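Local coordinates for HIGH potential IRON sulfur protein (Ectothiorhodospira shaposhnikovii, PDB 1HPI), which carries electrons in anaerobic, photosynthetic electron transport by means of a bound high-potential [4Fe-4S] cluster, at residues A[31-35]-A[59-64]; A[34-40]-A[67-71]. One frame throughout, in Å; residues are numbered along the deposited sequence.

How the interactions relate
Both contacts start from the same piece of chain, sharing C34 and L35, and both reach the [4Fe-4S] cluster; their centres lie about 8 Å apart. Interaction 1 sets 31-35 against 59-64 about 5 Å from the centre of the protein (centre to centre), and in it C34 SG binds one iron. Interaction 2 carries the chain on through C37, ligand of a second iron, and packs 34-40 against the C-terminal 67-71. The two are stitched together directly: W68 NE1 donates to T33 O at 2.9 Å, and N36 ND2 to G31 O at 2.7 Å, both probable hydrogen bonds. The rings of W64 and W68 also meet, with Q32 touching W68, so the two contacts adjoin beside the cluster.

Interaction 1: A[31-35]-A[59-64]; sequences GQTCL and VSANGW. With SF4 (iron/sulfur cluster), chain B.
C34 is pressed between the 59-64 backbone and the cluster, and here the packing is tight. C34 SG, anti to the carbonyl carbon (chi1 -68°), binds iron FE1 at 2.2 Å and also lies 3.2 Å from S60 O, with V59 CG2 touching it from another direction. The type I turn from S60 to G63, closed by G63 N to S60 O at 2.9 Å, presents its carbonyls to the other segment: L35 N donates to A61 O at 3.0 Å, while C34 N makes a weak bond to G63 O at 2.9 Å. That same G63 O receives a CA-H contact from T33.

The extended side chain of Q32, partly exposed, runs alongside the buried indole of W64, its amide turned only 12° from the ring plane. Q32 OE1 accepts from W64 NE1 at 2.9 Å on an in-plane lone pair, and a weak bond from E29 N reaches the same oxygen. The loose side is at N62, which points out from the turn into the exposed region. Its backbone N bonds to S60 OG in an ST turn, though the hydroxyl's main partner is H18 O. Together these loops build part of the cysteine-lined [4Fe-4S] pocket of a HiPIP.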
ATOM      1  N   GLY A  31       4.410 -11.963  -0.936  1.00 11.85           N
ATOM      2  CA  GLY A  31       3.181 -12.277  -0.237  1.00  9.26           C
ATOM      3  C   GLY A  31       2.672 -11.074   0.553  1.00 14.37           C
ATOM      4  O   GLY A  31       1.515 -11.027   0.958  1.00 18.33           O
ATOM      5  N   GLN A  32       3.531 -10.092   0.793  1.00  8.68           N
ATOM      6  CA  GLN A  32       3.094  -8.919   1.534  1.00 10.49           C
ATOM      7  C   GLN A  32       2.365  -7.990   0.576  1.00 12.87           C
ATOM      8  O   GLN A  32       2.899  -7.653  -0.485  1.00  9.53           O
ATOM      9  CB  GLN A  32       4.300  -8.138   2.097  1.00 11.41           C
ATOM     10  CG  GLN A  32       5.180  -8.952   3.064  1.00 10.14           C
ATOM     11  CD  GLN A  32       6.415  -8.200   3.544  1.00 10.34           C
ATOM     12  OE1 GLN A  32       6.784  -7.133   3.030  1.00 12.49           O
ATOM     13  NE2 GLN A  32       7.081  -8.770   4.543  1.00 16.16           N
ATOM     14  N   THR A  33       1.159  -7.566   0.948  1.00  7.95           N
ATOM     15  CA  THR A  33       0.365  -6.662   0.131  1.00  7.27           C
ATOM     16  C   THR A  33      -0.439  -5.756   1.056  1.00  6.84           C
ATOM     17  O   THR A  33      -0.547  -6.018   2.259  1.00  5.81           O
ATOM     18  CB  THR A  33      -0.639  -7.375  -0.810  1.00 10.09           C
ATOM     19  OG1 THR A  33      -1.586  -8.061  -0.021  1.00 12.62           O
ATOM     20  CG2 THR A  33       0.063  -8.336  -1.765  1.00  9.61           C
ATOM     21  N   CYS A  34      -1.016  -4.699   0.476  1.00  6.93           N
ATOM     22  CA  CYS A  34      -1.807  -3.795   1.278  1.00  7.29           C
ATOM     23  C   CYS A  34      -2.933  -4.605   1.896  1.00 16.59           C
ATOM     24  O   CYS A  34      -3.291  -4.433   3.058  1.00  7.36           O
ATOM     25  CB  CYS A  34      -2.404  -2.653   0.435  1.00  4.28           C
ATOM     26  SG  CYS A  34      -1.138  -1.524  -0.165  1.00  7.82           S
ATOM     27  N   LEU A  35      -3.486  -5.506   1.086  1.00 10.36           N
ATOM     28  CA  LEU A  35      -4.576  -6.348   1.539  1.00 11.76           C
ATOM     29  C   LEU A  35      -4.303  -7.045   2.864  1.00 20.82           C
ATOM     30  O   LEU A  35      -5.204  -7.168   3.696  1.00 13.59           O
ATOM     31  CB  LEU A  35      -5.097  -7.289   0.436  1.00  9.30           C
ATOM     32  CG  LEU A  35      -6.468  -7.909   0.724  1.00 19.77           C
ATOM     33  CD1 LEU A  35      -7.544  -6.849   0.934  1.00 19.21           C
ATOM     34  CD2 LEU A  35      -6.860  -8.786  -0.454  1.00 27.11           C
ATOM     35  N   VAL A  59      -5.530   3.222  -1.519  1.00  8.63           N
ATOM     36  CA  VAL A  59      -4.341   2.534  -2.010  1.00  7.75           C
ATOM     37  C   VAL A  59      -4.768   1.228  -2.671  1.00 11.95           C
ATOM     38  O   VAL A  59      -5.867   0.732  -2.407  1.00 10.40           O
ATOM     39  CB  VAL A  59      -3.285   2.283  -0.939  1.00  8.43           C
ATOM     40  CG1 VAL A  59      -2.906   3.618  -0.301  1.00 13.06           C
ATOM     41  CG2 VAL A  59      -3.807   1.311   0.111  1.00  6.67           C
ATOM     42  N   SER A  60      -3.908   0.682  -3.524  1.00  5.08           N
ATOM     43  CA  SER A  60      -4.181  -0.563  -4.215  1.00  6.20           C
ATOM     44  C   SER A  60      -4.116  -1.770  -3.281  1.00 12.67           C
ATOM     45  O   SER A  60      -3.127  -1.965  -2.572  1.00  6.93           O
ATOM     46  CB  SER A  60      -3.147  -0.704  -5.318  1.00  7.36           C
ATOM     47  OG  SER A  60      -3.227  -2.004  -5.869  1.00  9.86           O
ATOM     48  N   ALA A  61      -5.157  -2.608  -3.257  1.00  8.87           N
ATOM     49  CA  ALA A  61      -5.134  -3.781  -2.392  1.00 14.11           C
ATOM     50  C   ALA A  61      -3.952  -4.701  -2.726  1.00 11.32           C
ATOM     51  O   ALA A  61      -3.454  -5.477  -1.902  1.00 10.24           O
ATOM     52  CB  ALA A  61      -6.446  -4.541  -2.506  1.00 11.46           C
ATOM     53  N   ASN A  62      -3.484  -4.620  -3.961  1.00  5.14           N
ATOM     54  CA  ASN A  62      -2.365  -5.458  -4.362  1.00  8.49           C
ATOM     55  C   ASN A  62      -1.024  -4.754  -4.270  1.00 11.83           C
ATOM     56  O   ASN A  62      -0.029  -5.289  -4.758  1.00 10.37           O
ATOM     57  CB  ASN A  62      -2.481  -5.884  -5.834  1.00 15.15           C
ATOM     58  CG  ASN A  62      -3.831  -6.466  -6.140  1.00 27.58           C
ATOM     59  OD1 ASN A  62      -4.588  -5.913  -6.949  1.00 55.85           O
ATOM     60  ND2 ASN A  62      -4.139  -7.577  -5.480  1.00 26.61           N
ATOM     61  N   GLY A  63      -1.002  -3.568  -3.665  1.00  9.54           N
ATOM     62  CA  GLY A  63       0.219  -2.779  -3.532  1.00  5.80           C
ATOM     63  C   GLY A  63       1.101  -3.093  -2.326  1.00  4.37           C
ATOM     64  O   GLY A  63       0.937  -4.108  -1.648  1.00  7.16           O
ATOM     65  N   TRP A  64       2.049  -2.192  -2.071  1.00  6.38           N
ATOM     66  CA  TRP A  64       2.982  -2.348  -0.968  1.00  7.16           C
ATOM     67  C   TRP A  64       3.758  -1.061  -0.747  1.00  7.57           C
ATOM     68  O   TRP A  64       3.920  -0.285  -1.675  1.00  9.31           O
ATOM     69  CB  TRP A  64       4.021  -3.439  -1.352  1.00  5.93           C
ATOM     70  CG  TRP A  64       4.989  -3.788  -0.260  1.00  7.70           C
ATOM     71  CD1 TRP A  64       4.819  -4.749   0.676  1.00 10.33           C
ATOM     72  CD2 TRP A  64       6.272  -3.202  -0.001  1.00  9.67           C
ATOM     73  NE1 TRP A  64       5.902  -4.795   1.515  1.00  9.84           N
ATOM     74  CE2 TRP A  64       6.817  -3.859   1.119  1.00  9.42           C
ATOM     75  CE3 TRP A  64       7.004  -2.188  -0.606  1.00  6.51           C
ATOM     76  CZ2 TRP A  64       8.074  -3.520   1.635  1.00 13.96           C
ATOM     77  CZ3 TRP A  64       8.238  -1.853  -0.096  1.00  7.00           C
ATOM     78  CH2 TRP A  64       8.770  -2.510   1.011  1.00  1.93           C
TER
HETATM   79 FE1  SF4 B  80      -0.334  -0.636   1.731  1.00  8.54          FE
HETATM   80 FE2  SF4 B  80       0.211  -1.070   4.380  1.00 10.35          FE
HETATM   81 FE3  SF4 B  80      -0.789   1.332   3.521  1.00  9.58          FE
HETATM   82 FE4  SF4 B  80       1.751   0.605   2.845  1.00  8.32          FE
HETATM   83  S1  SF4 B  80       0.957   0.938   4.925  1.00  8.26           S
HETATM   84  S2  SF4 B  80       0.210   1.507   1.476  1.00  8.80           S
HETATM   85  S3  SF4 B  80       1.525  -1.593   2.640  1.00  7.13           S
HETATM   86  S4  SF4 B  80      -1.806  -0.682   3.381  1.00  8.22           S

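Interaction 2: A[34-40]-A[67-71]. With SF4 (iron/sulfur cluster), chain B.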
ATOM      1  N   CYS A  34      -1.016  -4.699   0.476  1.00  6.93           N
ATOM      2  CA  CYS A  34      -1.807  -3.795   1.278  1.00  7.29           C
ATOM      3  C   CYS A  34      -2.933  -4.605   1.896  1.00 16.59           C
ATOM      4  O   CYS A  34      -3.291  -4.433   3.058  1.00  7.36           O
ATOM      5  CB  CYS A  34      -2.404  -2.653   0.435  1.00  4.28           C
ATOM      6  SG  CYS A  34      -1.138  -1.524  -0.165  1.00  7.82           S
ATOM      7  N   LEU A  35      -3.486  -5.506   1.086  1.00 10.36           N
ATOM      8  CA  LEU A  35      -4.576  -6.348   1.539  1.00 11.76           C
ATOM      9  C   LEU A  35      -4.303  -7.045   2.864  1.00 20.82           C
ATOM     10  O   LEU A  35      -5.204  -7.168   3.696  1.00 13.59           O
ATOM     11  CB  LEU A  35      -5.097  -7.289   0.436  1.00  9.30           C
ATOM     12  CG  LEU A  35      -6.468  -7.909   0.724  1.00 19.77           C
ATOM     13  CD1 LEU A  35      -7.544  -6.849   0.934  1.00 19.21           C
ATOM     14  CD2 LEU A  35      -6.860  -8.786  -0.454  1.00 27.11           C
ATOM     15  N   ASN A  36      -3.075  -7.502   3.094  1.00 10.76           N
ATOM     16  CA  ASN A  36      -2.803  -8.159   4.360  1.00 11.62           C
ATOM     17  C   ASN A  36      -2.017  -7.281   5.341  1.00 13.13           C
ATOM     18  O   ASN A  36      -1.385  -7.761   6.286  1.00  9.93           O
ATOM     19  CB  ASN A  36      -2.153  -9.537   4.162  1.00 10.51           C
ATOM     20  CG  ASN A  36      -0.862  -9.495   3.359  1.00 12.98           C
ATOM     21  OD1 ASN A  36      -0.172  -8.470   3.287  1.00 11.87           O
ATOM     22  ND2 ASN A  36      -0.512 -10.632   2.765  1.00 31.51           N
ATOM     23  N   CYS A  37      -2.062  -5.970   5.112  1.00  8.62           N
ATOM     24  CA  CYS A  37      -1.369  -5.013   5.950  1.00  7.10           C
ATOM     25  C   CYS A  37      -2.270  -4.461   7.045  1.00 10.95           C
ATOM     26  O   CYS A  37      -3.407  -4.092   6.802  1.00  7.84           O
ATOM     27  CB  CYS A  37      -0.861  -3.837   5.088  1.00  8.58           C
ATOM     28  SG  CYS A  37       0.007  -2.549   6.023  1.00  7.54           S
ATOM     29  N   LEU A  38      -1.755  -4.390   8.263  1.00  5.74           N
ATOM     30  CA  LEU A  38      -2.510  -3.868   9.377  1.00  9.26           C
ATOM     31  C   LEU A  38      -3.052  -2.447   9.154  1.00 13.20           C
ATOM     32  O   LEU A  38      -4.109  -2.112   9.682  1.00 13.06           O
ATOM     33  CB  LEU A  38      -1.546  -3.858  10.574  1.00 16.67           C
ATOM     34  CG  LEU A  38      -2.139  -3.316  11.865  1.00 28.83           C
ATOM     35  CD1 LEU A  38      -3.253  -4.237  12.332  1.00 20.20           C
ATOM     36  CD2 LEU A  38      -1.054  -3.297  12.930  1.00 27.69           C
ATOM     37  N   LEU A  39      -2.355  -1.589   8.379  1.00  9.27           N
ATOM     38  CA  LEU A  39      -2.773  -0.205   8.123  1.00  6.93           C
ATOM     39  C   LEU A  39      -3.866  -0.018   7.070  1.00  8.45           C
ATOM     40  O   LEU A  39      -4.361   1.091   6.854  1.00  8.54           O
ATOM     41  CB  LEU A  39      -1.579   0.753   7.925  1.00  8.71           C
ATOM     42  CG  LEU A  39      -0.463   0.548   8.956  1.00 14.39           C
ATOM     43  CD1 LEU A  39       0.671   1.537   8.723  1.00 28.16           C
ATOM     44  CD2 LEU A  39      -0.991   0.694  10.375  1.00 16.63           C
ATOM     45  N   TYR A  40      -4.221  -1.127   6.416  1.00  7.77           N
ATOM     46  CA  TYR A  40      -5.255  -1.176   5.384  1.00 10.44           C
ATOM     47  C   TYR A  40      -6.507  -1.450   6.186  1.00 13.43           C
ATOM     48  O   TYR A  40      -6.804  -2.574   6.591  1.00 14.66           O
ATOM     49  CB  TYR A  40      -4.961  -2.286   4.363  1.00  7.20           C
ATOM     50  CG  TYR A  40      -5.745  -2.263   3.070  1.00  5.82           C
ATOM     51  CD1 TYR A  40      -5.536  -1.310   2.068  1.00 10.52           C
ATOM     52  CD2 TYR A  40      -6.702  -3.253   2.845  1.00 16.12           C
ATOM     53  CE1 TYR A  40      -6.263  -1.335   0.876  1.00 13.85           C
ATOM     54  CE2 TYR A  40      -7.437  -3.293   1.659  1.00  9.25           C
ATOM     55  CZ  TYR A  40      -7.219  -2.333   0.668  1.00 15.85           C
ATOM     56  OH  TYR A  40      -7.929  -2.355  -0.509  1.00 11.52           O
ATOM     57  N   ALA A  67       5.964   0.859   4.919  1.00  9.67           N
ATOM     58  CA  ALA A  67       5.263   0.825   6.185  1.00 10.28           C
ATOM     59  C   ALA A  67       4.472  -0.475   6.344  1.00  7.21           C
ATOM     60  O   ALA A  67       3.731  -0.647   7.309  1.00  7.87           O
ATOM     61  CB  ALA A  67       4.383   2.046   6.403  1.00  6.98           C
ATOM     62  N   TRP A  68       4.611  -1.417   5.411  1.00  8.59           N
ATOM     63  CA  TRP A  68       3.882  -2.673   5.540  1.00 11.85           C
ATOM     64  C   TRP A  68       4.142  -3.376   6.870  1.00 17.13           C
ATOM     65  O   TRP A  68       5.283  -3.510   7.325  1.00  7.27           O
ATOM     66  CB  TRP A  68       4.205  -3.654   4.400  1.00  5.60           C
ATOM     67  CG  TRP A  68       3.344  -4.871   4.491  1.00  9.08           C
ATOM     68  CD1 TRP A  68       2.157  -5.056   3.866  1.00  7.13           C
ATOM     69  CD2 TRP A  68       3.592  -6.056   5.253  1.00 11.91           C
ATOM     70  NE1 TRP A  68       1.636  -6.285   4.192  1.00  6.66           N
ATOM     71  CE2 TRP A  68       2.495  -6.921   5.036  1.00 10.45           C
ATOM     72  CE3 TRP A  68       4.631  -6.479   6.089  1.00 10.73           C
ATOM     73  CZ2 TRP A  68       2.428  -8.181   5.638  1.00 13.79           C
ATOM     74  CZ3 TRP A  68       4.558  -7.724   6.684  1.00 12.70           C
ATOM     75  CH2 TRP A  68       3.467  -8.564   6.462  1.00  9.80           C
ATOM     76  N   VAL A  69       3.063  -3.832   7.498  1.00 10.12           N
ATOM     77  CA  VAL A  69       3.133  -4.541   8.764  1.00  7.64           C
ATOM     78  C   VAL A  69       2.002  -5.583   8.796  1.00  9.96           C
ATOM     79  O   VAL A  69       0.866  -5.307   8.424  1.00 10.00           O
ATOM     80  CB  VAL A  69       3.261  -3.586   9.966  1.00 11.03           C
ATOM     81  CG1 VAL A  69       2.074  -2.645  10.034  1.00 15.84           C
ATOM     82  CG2 VAL A  69       3.380  -4.322  11.292  1.00 19.23           C
ATOM     83  N   ALA A  70       2.300  -6.813   9.207  1.00 12.86           N
ATOM     84  CA  ALA A  70       1.282  -7.854   9.242  1.00 11.48           C
ATOM     85  C   ALA A  70       0.093  -7.550  10.109  1.00 18.11           C
ATOM     86  O   ALA A  70       0.182  -6.950  11.180  1.00 17.96           O
ATOM     87  CB  ALA A  70       1.843  -9.176   9.736  1.00 14.50           C
ATOM     88  N   ARG A  71      -1.037  -8.015   9.617  1.00 17.36           N
ATOM     89  CA  ARG A  71      -2.284  -7.846  10.320  1.00 22.89           C
ATOM     90  C   ARG A  71      -2.234  -8.756  11.541  1.00 35.54           C
ATOM     91  O   ARG A  71      -2.827  -8.389  12.579  1.00 50.90           O
ATOM     92  CB  ARG A  71      -3.427  -8.243   9.400  1.00 13.64           C
ATOM     93  CG  ARG A  71      -4.654  -7.356   9.464  1.00 37.40           C
ATOM     94  CD  ARG A  71      -5.740  -7.963   8.591  1.00100.00           C
ATOM     95  NE  ARG A  71      -5.817  -7.323   7.286  1.00 28.55           N
ATOM     96  CZ  ARG A  71      -6.086  -6.028   7.190  1.00 43.80           C
ATOM     97  NH1 ARG A  71      -6.287  -5.287   8.276  1.00 39.08           N
ATOM     98  NH2 ARG A  71      -6.162  -5.446   5.998  1.00 16.67           N
ATOM     99  OXT ARG A  71      -1.580  -9.820  11.453  1.00 76.84           O
TER
HETATM  100 FE1  SF4 B  80      -0.334  -0.636   1.731  1.00  8.54          FE
HETATM  101 FE2  SF4 B  80       0.211  -1.070   4.380  1.00 10.35          FE
HETATM  102 FE3  SF4 B  80      -0.789   1.332   3.521  1.00  9.58          FE
HETATM  103 FE4  SF4 B  80       1.751   0.605   2.845  1.00  8.32          FE
HETATM  104  S1  SF4 B  80       0.957   0.938   4.925  1.00  8.26           S
HETATM  105  S2  SF4 B  80       0.210   1.507   1.476  1.00  8.80           S
HETATM  106  S3  SF4 B  80       1.525  -1.593   2.640  1.00  7.13           S
HETATM  107  S4  SF4 B  80      -1.806  -0.682   3.381  1.00  8.22           S
HETATM  108  O   HOH W   1      -0.767 -10.199   7.569  1.00 29.66           O
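The R71 guanidinium meets the 34-40 turn with one face over C37 O and its edge against L35 O and Y40 O; the W68 ring has A70 N over one face and N36 OD1 and cluster sulfur S3 at its edge; the Y40 ring has L35 N over one face, offset toward the rim, and R71 NH2 at its edge. These groups pack around the C-x-x-C part of the HiPIP cluster site, where C37 SG binds iron FE2 at 2.2 Å. NH1 and NH2 of R71 grip Y40 O end-on, NH2 at 3.0 Å on a lone pair. NH2 also reaches L35 O at 3.0 Å, from above that carbonyl's plane. A bend at chi3 (-99°) folds the guanidinium back over the turn, where its positive charge would be expected to polarise these carbonyls.

W68 NE1 donates to N36 OD1 at 3.0 Å, the amide standing 73° from the indole; NE1 is shared with T33 O, its stronger partner, while N36 ND2 bonds to G31 O. C37 CB meets W68 CD1 at 3.5 Å, and C37 SG sits oblique to the five-membered ring, 4.5 Å from its centroid. V69 N bonds weakly to this sulfur and L39 N also donates to it, likely stabilising negative charge on the thiolate. L39 CD1 and A67 CB place hydrocarbon against S1.

Between the backbones a single bridge pairs C37 with A70. Its firm bond is L38 N to V69 O, 2.8 Å and nearly straight at 171°; R71 N to N36 O is weak, supplemented by a water that donates to N36 O and accepts from R71 N at 3.0 Å.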